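Long-range contacts in alpha-L-rhamnosidase (Aspergillus terreus, PDB 6GSZ), which probably hydrolyses terminal non-reducing alpha-L-rhamnose residues from alpha-L-rhamnosides: residues 430-435 and 801-806; 813-818 and 831-836; 115-120 and 132-137. All blocks are in the same frame, centred on the assembly; numbering follows the deposited sequence.

Contact 1. Residues 430-435 and 801-806; sequences GYFECS and ASTKFL
An antiparallel strand pair at one border of a five-stranded sheet joins 430-434, the strand that runs into helix 437-453, to 801-806 of the C-terminal beta domain, with the two axes 4.7 Å apart and running at 180°. Tyr431 with Lys804 and Glu433 with Ser802 are the hydrogen-bonded pairs. The straightest of their four bonds is Ser802 N to Glu433 O, 2.9 Å with 173° at the hydrogen. At the non-hydrogen-bonded pair Phe432-Thr803, the CA of Phe432 also approaches Ser802 O at 3.4 Å, a CA-H...O contact.

Phe432, Cys434, Ala801, Thr803 and Phe805 share one face. There Thr803 OG1 meets the edge of the Phe432 ring, 3.3 Å from CD1, a position reached because Phe432 CG is anti to its backbone N (chi1 172°). Cys434 CB and Ala801 CB pack at 3.7 Å. On the face of Tyr431 and Glu433, Tyr431 CD1 lies 4.0 Å from Lys804 CB. The two side chains cross obliquely, and the extended lysine carries its NZ to a bound 2-(2-methoxyethoxy)ethanol, probably from the crystallisation liquor.

Beneath Phe432 lie Ile439 of helix 437-453 and Leu771 and Ile775 of helix 768-775, while Phe805 stacks on Phe483 of helix 471-484; beyond 801-806, strand 810-819 continues the sheet.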
ATOM      1  N   GLY A 430      -5.006   8.498   8.888  1.00 10.83           N
ATOM      2  CA  GLY A 430      -5.710   7.943  10.040  1.00 10.79           C
ATOM      3  C   GLY A 430      -4.820   7.705  11.232  1.00 12.29           C
ATOM      4  O   GLY A 430      -3.688   7.205  11.076  1.00 12.74           O
ATOM      5  N   TYR A 431      -5.321   8.043  12.422  1.00 12.37           N
ATOM      6  CA  TYR A 431      -4.556   8.046  13.655  1.00 13.19           C
ATOM      7  C   TYR A 431      -5.422   7.460  14.768  1.00 11.32           C
ATOM      8  O   TYR A 431      -6.630   7.732  14.814  1.00 13.50           O
ATOM      9  CB  TYR A 431      -4.119   9.456  14.035  1.00 13.24           C
ATOM     10  CG  TYR A 431      -3.381  10.227  12.970  1.00 14.08           C
ATOM     11  CD1 TYR A 431      -4.063  10.843  11.930  1.00 14.28           C
ATOM     12  CD2 TYR A 431      -1.999  10.297  12.971  1.00 15.76           C
ATOM     13  CE1 TYR A 431      -3.411  11.561  10.949  1.00 15.36           C
ATOM     14  CE2 TYR A 431      -1.321  11.000  11.976  1.00 16.66           C
ATOM     15  CZ  TYR A 431      -2.029  11.606  10.956  1.00 15.76           C
ATOM     16  OH  TYR A 431      -1.389  12.313   9.988  1.00 20.26           O
ATOM     17  N   PHE A 432      -4.781   6.792  15.728  1.00 12.93           N
ATOM     18  CA  PHE A 432      -5.492   6.210  16.846  1.00 13.11           C
ATOM     19  C   PHE A 432      -4.558   6.083  18.049  1.00 14.94           C
ATOM     20  O   PHE A 432      -3.443   5.538  17.916  1.00 14.95           O
ATOM     21  CB  PHE A 432      -6.054   4.831  16.470  1.00 14.56           C
ATOM     22  CG  PHE A 432      -6.640   4.086  17.643  1.00 13.52           C
ATOM     23  CD1 PHE A 432      -7.966   4.268  18.042  1.00 14.21           C
ATOM     24  CD2 PHE A 432      -5.827   3.285  18.423  1.00 14.89           C
ATOM     25  CE1 PHE A 432      -8.468   3.598  19.156  1.00 15.05           C
ATOM     26  CE2 PHE A 432      -6.343   2.629  19.538  1.00 14.26           C
ATOM     27  CZ  PHE A 432      -7.661   2.777  19.900  1.00 14.41           C
ATOM     28  N   GLU A 433      -5.049   6.473  19.226  1.00 15.03           N
ATOM     29  CA  GLU A 433      -4.382   6.127  20.476  1.00 17.01           C
ATOM     30  C   GLU A 433      -5.455   6.020  21.560  1.00 15.48           C
ATOM     31  O   GLU A 433      -6.556   6.562  21.411  1.00 16.55           O
ATOM     32  CB  GLU A 433      -3.319   7.153  20.857  1.00 20.71           C
ATOM     33  CG  GLU A 433      -3.818   8.550  21.015  1.00 23.09           C
ATOM     34  CD  GLU A 433      -2.672   9.486  21.364  1.00 33.85           C
ATOM     35  OE1 GLU A 433      -2.064   9.307  22.424  1.00 46.41           O
ATOM     36  OE2 GLU A 433      -2.351  10.332  20.552  1.00 43.60           O
ATOM     37  N   CYS A 434      -5.100   5.350  22.658  1.00 16.31           N
ATOM     38  CA  CYS A 434      -6.038   5.226  23.726  1.00 16.30           C
ATOM     39  C   CYS A 434      -5.298   5.135  25.049  1.00 18.82           C
ATOM     40  O   CYS A 434      -4.098   5.171  25.087  1.00 20.49           O
ATOM     41  CB  CYS A 434      -6.989   4.061  23.494  1.00 18.66           C
ATOM     42  SG  CYS A 434      -6.220   2.430  23.664  1.00 18.77           S
ATOM     43  N   SER A 435      -6.058   5.020  26.145  1.00 18.47           N
ATOM     44  CA  SER A 435      -5.494   5.002  27.483  1.00 18.21           C
ATOM     45  C   SER A 435      -4.703   3.727  27.794  1.00 18.62           C
ATOM     46  O   SER A 435      -3.924   3.732  28.743  1.00 21.57           O
ATOM     47  CB  SER A 435      -6.601   5.222  28.523  1.00 18.39           C
ATOM     48  OG  SER A 435      -7.539   4.142  28.533  1.00 20.43           O
ATOM     49  N   ALA A 801     -10.037   7.575  24.471  1.00 15.17           N
ATOM     50  CA  ALA A 801      -9.418   7.266  23.179  1.00 13.78           C
ATOM     51  C   ALA A 801      -9.581   8.450  22.242  1.00 14.75           C
ATOM     52  O   ALA A 801     -10.560   9.199  22.318  1.00 15.96           O
ATOM     53  CB  ALA A 801     -10.013   6.023  22.585  1.00 14.64           C
ATOM     54  N   SER A 802      -8.593   8.603  21.357  1.00 15.17           N
ATOM     55  CA  SER A 802      -8.574   9.660  20.368  0.50 15.52           C
ATOM     56  C   SER A 802      -8.304   9.047  18.997  1.00 13.86           C
ATOM     57  O   SER A 802      -7.292   8.358  18.784  1.00 15.18           O
ATOM     58  CB  SER A 802      -7.541  10.724  20.693  0.50 17.70           C
ATOM     59  OG  SER A 802      -7.799  11.316  21.954  0.50 20.32           O
ATOM     60  N   THR A 803      -9.168   9.363  18.043  1.00 13.43           N
ATOM     61  CA  THR A 803      -9.107   8.847  16.695  1.00 13.47           C
ATOM     62  C   THR A 803      -9.309  10.010  15.735  1.00 13.67           C
ATOM     63  O   THR A 803     -10.227  10.778  15.912  1.00 14.50           O
ATOM     64  CB  THR A 803     -10.171   7.749  16.497  1.00 15.25           C
ATOM     65  OG1 THR A 803     -10.101   6.804  17.583  1.00 15.51           O
ATOM     66  CG2 THR A 803     -10.027   7.055  15.153  1.00 16.13           C
ATOM     67  N   LYS A 804      -8.519  10.077  14.654  1.00 13.75           N
ATOM     68  CA  LYS A 804      -8.607  11.110  13.665  1.00 14.85           C
ATOM     69  C   LYS A 804      -8.580  10.461  12.278  1.00 12.75           C
ATOM     70  O   LYS A 804      -7.790   9.528  12.056  1.00 13.02           O
ATOM     71  CB  LYS A 804      -7.420  12.090  13.776  1.00 17.81           C
ATOM     72  CG  LYS A 804      -7.240  12.762  15.123  1.00 22.28           C
ATOM     73  CD  LYS A 804      -6.148  13.812  15.126  1.00 27.75           C
ATOM     74  CE  LYS A 804      -5.905  14.353  16.517  1.00 35.76           C
ATOM     75  NZ  LYS A 804      -4.738  15.270  16.578  1.00 40.79           N
ATOM     76  N   PHE A 805      -9.353  11.009  11.348  1.00 12.77           N
ATOM     77  CA  PHE A 805      -9.378  10.538   9.982  1.00 12.30           C
ATOM     78  C   PHE A 805      -9.554  11.706   9.029  1.00 12.22           C
ATOM     79  O   PHE A 805     -10.576  12.413   9.081  1.00 12.84           O
ATOM     80  CB  PHE A 805     -10.462   9.481   9.747  1.00 13.18           C
ATOM     81  CG  PHE A 805     -10.514   9.004   8.330  1.00 12.48           C
ATOM     82  CD1 PHE A 805      -9.393   8.409   7.767  1.00 11.71           C
ATOM     83  CD2 PHE A 805     -11.626   9.188   7.547  1.00 13.28           C
ATOM     84  CE1 PHE A 805      -9.402   8.021   6.445  1.00 12.93           C
ATOM     85  CE2 PHE A 805     -11.637   8.803   6.224  1.00 13.22           C
ATOM     86  CZ  PHE A 805     -10.493   8.248   5.659  1.00 12.18           C
ATOM     87  N   LEU A 806      -8.566  11.864   8.129  1.00 12.13           N
ATOM     88  CA  LEU A 806      -8.621  12.892   7.103  1.00 11.08           C
ATOM     89  C   LEU A 806      -9.426  12.389   5.914  1.00 10.67           C
ATOM     90  O   LEU A 806      -8.940  11.719   5.026  1.00 13.66           O
ATOM     91  CB  LEU A 806      -7.204  13.285   6.709  1.00 13.39           C
ATOM     92  CG  LEU A 806      -7.062  14.508   5.814  1.00 16.45           C
ATOM     93  CD1 LEU A 806      -7.604  15.757   6.500  1.00 18.75           C
ATOM     94  CD2 LEU A 806      -5.593  14.684   5.465  1.00 17.68           C
TER

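Contact 2. Residues 813-818 and 831-836; sequences STKWWL and HLVAEV
The indole of Trp817 carries His831 CB over one face: the carbon lies 3.5 Å from the centroid of the six-membered ring and close to its normal, a CH-pi contact. The imidazole of His831 continues this overlap as an offset stack on the five-membered ring, with centroids 4.5 Å apart and planes at 21°. At the indole edge, Val833 CG2 approaches CZ3 at 4.1 Å. Trp817 CG sits between its backbone N and carbonyl carbon (chi1 65°), which swings the ring across the neighbouring strand. His831 is held at both ring nitrogens, ND1 by His864 and NE2 by Asp819, and these bonds should fix the rotation of the stacked ring.

Both residues belong to the beta hairpin of strands 810-819 and 828-836 in the C-terminal domain. Three hydrogen-bonded pairs, Ser813-Glu835, Lys815-Val833 and Trp817-His831, contribute two backbone bonds each, the straightest being Val833 N to Lys815 O at 2.8 Å and 175°.

The opposite face bears Thr814, Trp816, Leu832 and Ala834. Here Leu832 CD1 reaches Trp816 CB at 4.0 Å and packs against Thr814 CB as well. The polar ends of Thr814 and Trp816 turn to the carbonyls of Gly776 and Ile775, tying this face to the end of helix 768-775 and the residue after it.

On the Trp817 face, Ser813 OG donates to the anti lone pair of Glu835 OE1 at 2.7 Å, and accepts from a water that also donates to Val833 O, the distance from the water to Val833 O being 2.9 Å.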
ATOM      1  N   SER A 813     -12.917  13.549  13.604  1.00 13.53           N
ATOM      2  CA  SER A 813     -12.213  13.000  14.763  1.00 13.86           C
ATOM      3  C   SER A 813     -13.186  12.724  15.884  1.00 12.78           C
ATOM      4  O   SER A 813     -14.248  13.376  15.981  1.00 14.47           O
ATOM      5  CB  SER A 813     -11.107  13.907  15.259  1.00 15.06           C
ATOM      6  OG  SER A 813     -11.598  15.115  15.807  1.00 17.21           O
ATOM      7  N   THR A 814     -12.763  11.829  16.778  1.00 12.74           N
ATOM      8  CA  THR A 814     -13.419  11.631  18.061  1.00 13.94           C
ATOM      9  C   THR A 814     -12.356  11.688  19.159  1.00 14.45           C
ATOM     10  O   THR A 814     -11.247  11.185  19.029  1.00 14.69           O
ATOM     11  CB  THR A 814     -14.177  10.300  18.121  1.00 15.40           C
ATOM     12  OG1 THR A 814     -13.246   9.233  17.888  1.00 15.11           O
ATOM     13  CG2 THR A 814     -15.286  10.258  17.100  1.00 15.69           C
ATOM     14  N   LYS A 815     -12.718  12.311  20.266  1.00 15.69           N
ATOM     15  CA  LYS A 815     -11.968  12.248  21.502  0.50 15.75           C
ATOM     16  C   LYS A 815     -13.004  12.011  22.598  1.00 15.97           C
ATOM     17  O   LYS A 815     -13.902  12.824  22.770  1.00 17.39           O
ATOM     18  CB  LYS A 815     -11.187  13.536  21.781  0.50 18.47           C
ATOM     19  CG  LYS A 815     -10.369  13.548  23.072  0.50 24.36           C
ATOM     20  CD  LYS A 815      -9.730  14.905  23.399  0.50 29.32           C
ATOM     21  CE  LYS A 815     -10.737  16.034  23.492  0.50 35.09           C
ATOM     22  NZ  LYS A 815     -10.116  17.341  23.823  0.50 40.66           N
ATOM     23  N   TRP A 816     -12.905  10.880  23.278  1.00 15.04           N
ATOM     24  CA  TRP A 816     -13.849  10.583  24.351  1.00 15.31           C
ATOM     25  C   TRP A 816     -13.110  10.171  25.612  1.00 16.02           C
ATOM     26  O   TRP A 816     -11.966   9.728  25.575  1.00 16.43           O
ATOM     27  CB  TRP A 816     -14.888   9.534  23.945  1.00 15.98           C
ATOM     28  CG  TRP A 816     -14.351   8.194  23.567  1.00 14.67           C
ATOM     29  CD1 TRP A 816     -14.029   7.758  22.309  1.00 15.78           C
ATOM     30  CD2 TRP A 816     -14.083   7.096  24.458  1.00 15.83           C
ATOM     31  NE1 TRP A 816     -13.592   6.464  22.368  1.00 16.60           N
ATOM     32  CE2 TRP A 816     -13.612   6.024  23.665  1.00 16.37           C
ATOM     33  CE3 TRP A 816     -14.224   6.895  25.837  1.00 18.37           C
ATOM     34  CZ2 TRP A 816     -13.311   4.779  24.204  1.00 17.23           C
ATOM     35  CZ3 TRP A 816     -13.910   5.661  26.374  1.00 17.48           C
ATOM     36  CH2 TRP A 816     -13.439   4.622  25.563  1.00 18.88           C
ATOM     37  N   TRP A 817     -13.783  10.347  26.746  1.00 16.69           N
ATOM     38  CA  TRP A 817     -13.219   9.944  27.998  1.00 17.87           C
ATOM     39  C   TRP A 817     -14.350   9.647  28.971  1.00 17.48           C
ATOM     40  O   TRP A 817     -15.506  10.092  28.768  1.00 19.63           O
ATOM     41  CB  TRP A 817     -12.229  10.997  28.539  1.00 18.88           C
ATOM     42  CG  TRP A 817     -12.807  12.336  28.901  1.00 20.27           C
ATOM     43  CD1 TRP A 817     -13.124  12.791  30.157  1.00 23.31           C
ATOM     44  CD2 TRP A 817     -13.117  13.417  28.009  1.00 21.33           C
ATOM     45  NE1 TRP A 817     -13.633  14.063  30.100  1.00 24.61           N
ATOM     46  CE2 TRP A 817     -13.618  14.484  28.797  1.00 21.84           C
ATOM     47  CE3 TRP A 817     -13.022  13.598  26.626  1.00 22.00           C
ATOM     48  CZ2 TRP A 817     -14.024  15.693  28.236  1.00 25.25           C
ATOM     49  CZ3 TRP A 817     -13.436  14.788  26.072  1.00 25.33           C
ATOM     50  CH2 TRP A 817     -13.937  15.820  26.868  1.00 26.97           C
ATOM     51  N   LEU A 818     -14.015   8.861  29.993  1.00 20.47           N
ATOM     52  CA  LEU A 818     -14.966   8.490  31.022  1.00 21.43           C
ATOM     53  C   LEU A 818     -14.527   9.012  32.386  1.00 25.70           C
ATOM     54  O   LEU A 818     -13.348   9.049  32.686  1.00 29.69           O
ATOM     55  CB  LEU A 818     -15.016   6.968  31.127  1.00 24.67           C
ATOM     56  CG  LEU A 818     -15.560   6.229  29.921  1.00 25.96           C
ATOM     57  CD1 LEU A 818     -15.339   4.752  30.081  1.00 29.47           C
ATOM     58  CD2 LEU A 818     -17.040   6.477  29.794  1.00 35.82           C
ATOM     59  N   HIS A 831     -18.002  11.435  27.942  1.00 17.09           N
ATOM     60  CA  HIS A 831     -17.756  12.733  27.331  1.00 17.24           C
ATOM     61  C   HIS A 831     -17.173  12.494  25.946  1.00 16.14           C
ATOM     62  O   HIS A 831     -16.231  11.696  25.820  1.00 16.65           O
ATOM     63  CB  HIS A 831     -16.765  13.537  28.176  1.00 17.38           C
ATOM     64  CG  HIS A 831     -17.119  13.537  29.621  1.00 19.26           C
ATOM     65  ND1 HIS A 831     -18.060  14.392  30.184  1.00 22.86           N
ATOM     66  CD2 HIS A 831     -16.670  12.746  30.619  1.00 23.07           C
ATOM     67  CE1 HIS A 831     -18.133  14.142  31.484  1.00 27.48           C
ATOM     68  NE2 HIS A 831     -17.319  13.117  31.770  1.00 25.47           N
ATOM     69  N   LEU A 832     -17.697  13.203  24.945  1.00 14.92           N
ATOM     70  CA  LEU A 832     -17.233  13.048  23.563  1.00 14.94           C
ATOM     71  C   LEU A 832     -17.133  14.410  22.889  1.00 15.78           C
ATOM     72  O   LEU A 832     -18.085  15.202  22.887  1.00 16.92           O
ATOM     73  CB  LEU A 832     -18.238  12.161  22.812  1.00 16.76           C
ATOM     74  CG  LEU A 832     -18.081  12.084  21.298  1.00 15.71           C
ATOM     75  CD1 LEU A 832     -16.794  11.366  20.906  1.00 17.54           C
ATOM     76  CD2 LEU A 832     -19.257  11.368  20.622  1.00 18.02           C
ATOM     77  N   VAL A 833     -16.000  14.640  22.225  1.00 16.17           N
ATOM     78  CA  VAL A 833     -15.829  15.725  21.291  1.00 16.59           C
ATOM     79  C   VAL A 833     -15.689  15.122  19.899  1.00 15.44           C
ATOM     80  O   VAL A 833     -14.763  14.324  19.662  1.00 16.34           O
ATOM     81  CB  VAL A 833     -14.603  16.577  21.647  1.00 17.81           C
ATOM     82  CG1 VAL A 833     -14.368  17.696  20.637  1.00 20.83           C
ATOM     83  CG2 VAL A 833     -14.739  17.157  23.050  1.00 20.27           C
ATOM     84  N   ALA A 834     -16.607  15.488  18.998  1.00 16.33           N
ATOM     85  CA  ALA A 834     -16.656  14.949  17.651  1.00 15.98           C
ATOM     86  C   ALA A 834     -16.476  16.107  16.673  1.00 17.42           C
ATOM     87  O   ALA A 834     -17.173  17.099  16.753  1.00 20.28           O
ATOM     88  CB  ALA A 834     -17.969  14.263  17.407  1.00 18.45           C
ATOM     89  N   GLU A 835     -15.490  15.968  15.795  1.00 14.56           N
ATOM     90  CA  GLU A 835     -15.222  16.932  14.738  1.00 14.67           C
ATOM     91  C   GLU A 835     -15.739  16.370  13.419  1.00 13.91           C
ATOM     92  O   GLU A 835     -15.403  15.235  13.073  1.00 14.79           O
ATOM     93  CB  GLU A 835     -13.721  17.127  14.662  1.00 19.06           C
ATOM     94  CG  GLU A 835     -13.234  18.111  13.661  1.00 23.25           C
ATOM     95  CD  GLU A 835     -11.703  18.193  13.641  1.00 28.07           C
ATOM     96  OE1 GLU A 835     -11.006  17.297  14.280  1.00 25.95           O
ATOM     97  OE2 GLU A 835     -11.199  19.138  13.004  1.00 31.22           O
ATOM     98  N   VAL A 836     -16.565  17.152  12.733  1.00 12.60           N
ATOM     99  CA  VAL A 836     -17.238  16.778  11.480  1.00 13.92           C
ATOM    100  C   VAL A 836     -16.815  17.799  10.441  1.00 14.95           C
ATOM    101  O   VAL A 836     -16.980  18.994  10.649  1.00 14.21           O
ATOM    102  CB  VAL A 836     -18.765  16.710  11.664  1.00 15.74           C
ATOM    103  CG1 VAL A 836     -19.533  16.446  10.369  1.00 15.77           C
ATOM    104  CG2 VAL A 836     -19.103  15.671  12.721  1.00 15.79           C
TER
HETATM  105  O   HOH W   1     -12.412  15.291  18.353  1.00 21.11           O

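Contact 3. Residues 115-120 and 132-137; sequences VVIASD and IQFRKE
Phe134 and Ile117 are brought together by their first torsions: Phe134 CG is anti to its own carbonyl carbon (chi1 -67°), whereas Ile117 CG1 stands between its backbone N and carbonyl carbon (chi1 62°), from where the extended second torsion carries CD1 toward the ring. The two side chains slide past each other in opposite directions, and Ile117 CD1 comes within 3.8 Å of Phe134 CD1, oblique to the ring.

The far end of the phenyl group meets backbone. The carbonyl carbon of Ala118 lies in plane at the ring edge, 3.7 Å from Phe134 CE1, and the same CE1 is equally close to Ser119 N.

No hydrogen bond joins the segments, and their axes approach only to 8.1 Å at a signed crossing angle of 121°. The contact is therefore packing between layers of a beta-sandwich, consistent with the galactose-binding-like N-terminal rhamnosidase domain, rather than strand pairing: 116-119 pairs with strand 291-294, whereas 132-140 lies between 196-205 and 252-254 in a five-stranded antiparallel sheet. Leu229 of strand 228-237 touches both Ile117 and Phe134, and Val204 adds to the packing on Phe134.

Ile132 CG2 covers one face of the Phe134 ring, 3.5 Å above its plane and offset toward the rim. This methyl also touches Ser119 CB at 3.9 Å, while the hydroxyl of that serine is hydrogen-bonded to Ser253 OG and to Arg121 N.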
ATOM      1  N   VAL A 115      14.106   5.190 -27.762  1.00 13.13           N
ATOM      2  CA  VAL A 115      13.975   3.732 -27.793  1.00 12.49           C
ATOM      3  C   VAL A 115      14.640   3.135 -26.544  1.00 11.11           C
ATOM      4  O   VAL A 115      15.446   3.771 -25.843  1.00 12.01           O
ATOM      5  CB  VAL A 115      14.583   3.118 -29.064  1.00 13.73           C
ATOM      6  CG1 VAL A 115      13.896   3.658 -30.308  1.00 15.92           C
ATOM      7  CG2 VAL A 115      16.088   3.297 -29.131  1.00 15.49           C
ATOM      8  N   VAL A 116      14.244   1.905 -26.233  1.00 12.11           N
ATOM      9  CA  VAL A 116      14.887   1.199 -25.139  1.00 12.05           C
ATOM     10  C   VAL A 116      16.307   0.832 -25.575  1.00 11.42           C
ATOM     11  O   VAL A 116      16.454   0.220 -26.640  1.00 11.98           O
ATOM     12  CB  VAL A 116      14.106  -0.051 -24.699  1.00 12.89           C
ATOM     13  CG1 VAL A 116      14.843  -0.816 -23.611  1.00 13.45           C
ATOM     14  CG2 VAL A 116      12.697   0.294 -24.252  1.00 13.38           C
ATOM     15  N   ILE A 117      17.293   1.173 -24.731  1.00 10.27           N
ATOM     16  CA  ILE A 117      18.653   0.800 -25.038  1.00 11.03           C
ATOM     17  C   ILE A 117      19.205  -0.127 -23.966  1.00 11.15           C
ATOM     18  O   ILE A 117      18.802  -0.120 -22.812  1.00 11.64           O
ATOM     19  CB  ILE A 117      19.539   2.026 -25.222  1.00 12.18           C
ATOM     20  CG1 ILE A 117      19.630   2.861 -23.947  1.00 11.68           C
ATOM     21  CG2 ILE A 117      19.078   2.811 -26.439  1.00 13.46           C
ATOM     22  CD1 ILE A 117      20.625   3.997 -24.043  1.00 12.34           C
ATOM     23  N   ALA A 118      20.228  -0.876 -24.405  1.00 11.87           N
ATOM     24  CA  ALA A 118      20.976  -1.775 -23.610  1.00 12.32           C
ATOM     25  C   ALA A 118      22.458  -1.620 -23.934  1.00 12.23           C
ATOM     26  O   ALA A 118      22.832  -1.182 -25.019  1.00 13.02           O
ATOM     27  CB  ALA A 118      20.535  -3.200 -23.859  1.00 12.27           C
ATOM     28  N   SER A 119      23.289  -2.080 -22.989  1.00 10.79           N
ATOM     29  CA  SER A 119      24.743  -2.105 -23.212  1.00 10.98           C
ATOM     30  C   SER A 119      25.172  -3.129 -24.266  1.00 12.38           C
ATOM     31  O   SER A 119      24.613  -4.210 -24.381  1.00 12.59           O
ATOM     32  CB  SER A 119      25.446  -2.406 -21.896  1.00 10.81           C
ATOM     33  OG  SER A 119      26.841  -2.394 -22.045  1.00 12.32           O
ATOM     34  N   ASP A 120      26.265  -2.780 -24.958  1.00 11.98           N
ATOM     35  CA  ASP A 120      26.969  -3.752 -25.763  1.00 11.62           C
ATOM     36  C   ASP A 120      27.670  -4.809 -24.908  1.00 12.04           C
ATOM     37  O   ASP A 120      28.128  -5.817 -25.454  1.00 14.68           O
ATOM     38  CB  ASP A 120      27.953  -3.047 -26.686  1.00 12.94           C
ATOM     39  CG  ASP A 120      27.358  -2.546 -28.003  1.00 14.59           C
ATOM     40  OD1 ASP A 120      26.158  -2.821 -28.293  1.00 16.63           O
ATOM     41  OD2 ASP A 120      28.108  -1.931 -28.781  1.00 18.13           O
ATOM     42  N   ILE A 132      24.181  -1.471 -14.960  1.00 11.35           N
ATOM     43  CA  ILE A 132      24.813  -0.809 -16.073  1.00 11.55           C
ATOM     44  C   ILE A 132      24.615   0.698 -15.959  1.00 12.01           C
ATOM     45  O   ILE A 132      23.481   1.144 -15.679  1.00 12.12           O
ATOM     46  CB  ILE A 132      24.262  -1.332 -17.405  1.00 13.21           C
ATOM     47  CG1 ILE A 132      24.558  -2.826 -17.560  1.00 14.68           C
ATOM     48  CG2 ILE A 132      24.735  -0.459 -18.544  1.00 14.41           C
ATOM     49  CD1 ILE A 132      25.983  -3.163 -17.766  1.00 18.20           C
ATOM     50  N   GLN A 133      25.679   1.471 -16.134  1.00 11.42           N
ATOM     51  CA  GLN A 133      25.670   2.891 -16.264  1.00 11.73           C
ATOM     52  C   GLN A 133      25.508   3.240 -17.737  1.00 11.38           C
ATOM     53  O   GLN A 133      26.248   2.727 -18.565  1.00 13.38           O
ATOM     54  CB  GLN A 133      26.943   3.511 -15.692  1.00 12.12           C
ATOM     55  CG  GLN A 133      27.145   3.255 -14.196  1.00 13.76           C
ATOM     56  CD  GLN A 133      28.486   3.705 -13.665  1.00 16.20           C
ATOM     57  OE1 GLN A 133      28.614   4.063 -12.513  1.00 18.09           O
ATOM     58  NE2 GLN A 133      29.546   3.603 -14.466  1.00 20.29           N
ATOM     59  N   PHE A 134      24.613   4.169 -18.045  1.00 11.23           N
ATOM     60  CA  PHE A 134      24.368   4.680 -19.367  1.00 10.10           C
ATOM     61  C   PHE A 134      24.604   6.180 -19.339  1.00 12.03           C
ATOM     62  O   PHE A 134      24.200   6.842 -18.395  1.00 11.95           O
ATOM     63  CB  PHE A 134      22.911   4.468 -19.764  1.00 10.90           C
ATOM     64  CG  PHE A 134      22.491   3.031 -19.939  1.00 11.64           C
ATOM     65  CD1 PHE A 134      22.579   2.409 -21.171  1.00 13.17           C
ATOM     66  CD2 PHE A 134      21.950   2.302 -18.888  1.00 12.63           C
ATOM     67  CE1 PHE A 134      22.207   1.081 -21.345  1.00 14.13           C
ATOM     68  CE2 PHE A 134      21.571   0.971 -19.052  1.00 13.27           C
ATOM     69  CZ  PHE A 134      21.671   0.367 -20.291  1.00 13.00           C
ATOM     70  N   ARG A 135      25.279   6.722 -20.369  1.00 10.75           N
ATOM     71  CA  ARG A 135      25.509   8.141 -20.356  1.00 11.45           C
ATOM     72  C   ARG A 135      25.393   8.750 -21.762  1.00 11.66           C
ATOM     73  O   ARG A 135      25.611   8.108 -22.780  1.00 12.75           O
ATOM     74  CB  ARG A 135      26.870   8.506 -19.752  1.00 11.56           C
ATOM     75  CG  ARG A 135      28.071   8.283 -20.656  1.00 11.73           C
ATOM     76  CD  ARG A 135      29.396   8.556 -19.943  1.00 13.72           C
ATOM     77  NE  ARG A 135      29.501   9.874 -19.359  1.00 13.91           N
ATOM     78  CZ  ARG A 135      29.812  11.000 -19.982  1.00 14.81           C
ATOM     79  NH1 ARG A 135      30.194  10.977 -21.262  1.00 14.40           N
ATOM     80  NH2 ARG A 135      29.792  12.139 -19.284  1.00 14.49           N
ATOM     81  N   LYS A 136      25.077  10.043 -21.752  1.00 11.96           N
ATOM     82  CA  LYS A 136      24.911  10.869 -22.950  1.00 11.73           C
ATOM     83  C   LYS A 136      25.273  12.316 -22.601  1.00 13.63           C
ATOM     84  O   LYS A 136      24.888  12.831 -21.549  1.00 14.14           O
ATOM     85  CB  LYS A 136      23.450  10.753 -23.411  1.00 13.86           C
ATOM     86  CG  LYS A 136      23.015  11.685 -24.534  1.00 16.86           C
ATOM     87  CD  LYS A 136      23.564  11.369 -25.872  1.00 19.33           C
ATOM     88  CE  LYS A 136      22.785  12.043 -26.984  1.00 25.12           C
ATOM     89  NZ  LYS A 136      23.386  11.800 -28.310  1.00 25.32           N
ATOM     90  N   GLU A 137      26.013  12.970 -23.483  1.00 12.76           N
ATOM     91  CA  GLU A 137      26.243  14.414 -23.403  1.00 13.89           C
ATOM     92  C   GLU A 137      25.479  15.097 -24.538  1.00 15.92           C
ATOM     93  O   GLU A 137      25.241  14.494 -25.616  1.00 17.42           O
ATOM     94  CB  GLU A 137      27.731  14.765 -23.465  1.00 14.26           C
ATOM     95  CG  GLU A 137      28.529  14.131 -22.333  1.00 15.55           C
ATOM     96  CD  GLU A 137      29.992  14.551 -22.246  1.00 16.51           C
ATOM     97  OE1 GLU A 137      30.342  15.568 -22.887  1.00 20.11           O
ATOM     98  OE2 GLU A 137      30.767  13.889 -21.504  1.00 16.79           O
TER

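Contacts 1 and 2 lie in one antiparallel sheet, ordered 430-434, 800-807, 810-819, 828-836, 859-868. Their centres are 10 Å apart, and the connection is direct: Thr803 O to Thr814 N (2.9 Å) and Ala801 O to Trp816 N are probable backbone hydrogen bonds. The sheet thus unites strand 430-434 with C-terminal strands that return after some 365 residues, about half of them helical. Contact 3 comes first along the chain and closes before the others open. It sits on the opposite side of the chain's centre, with its centre about 50 Å from that of contact 1 and 58 Å from that of contact 2, in separate beta layers, consistent with the multidomain build of the enzyme.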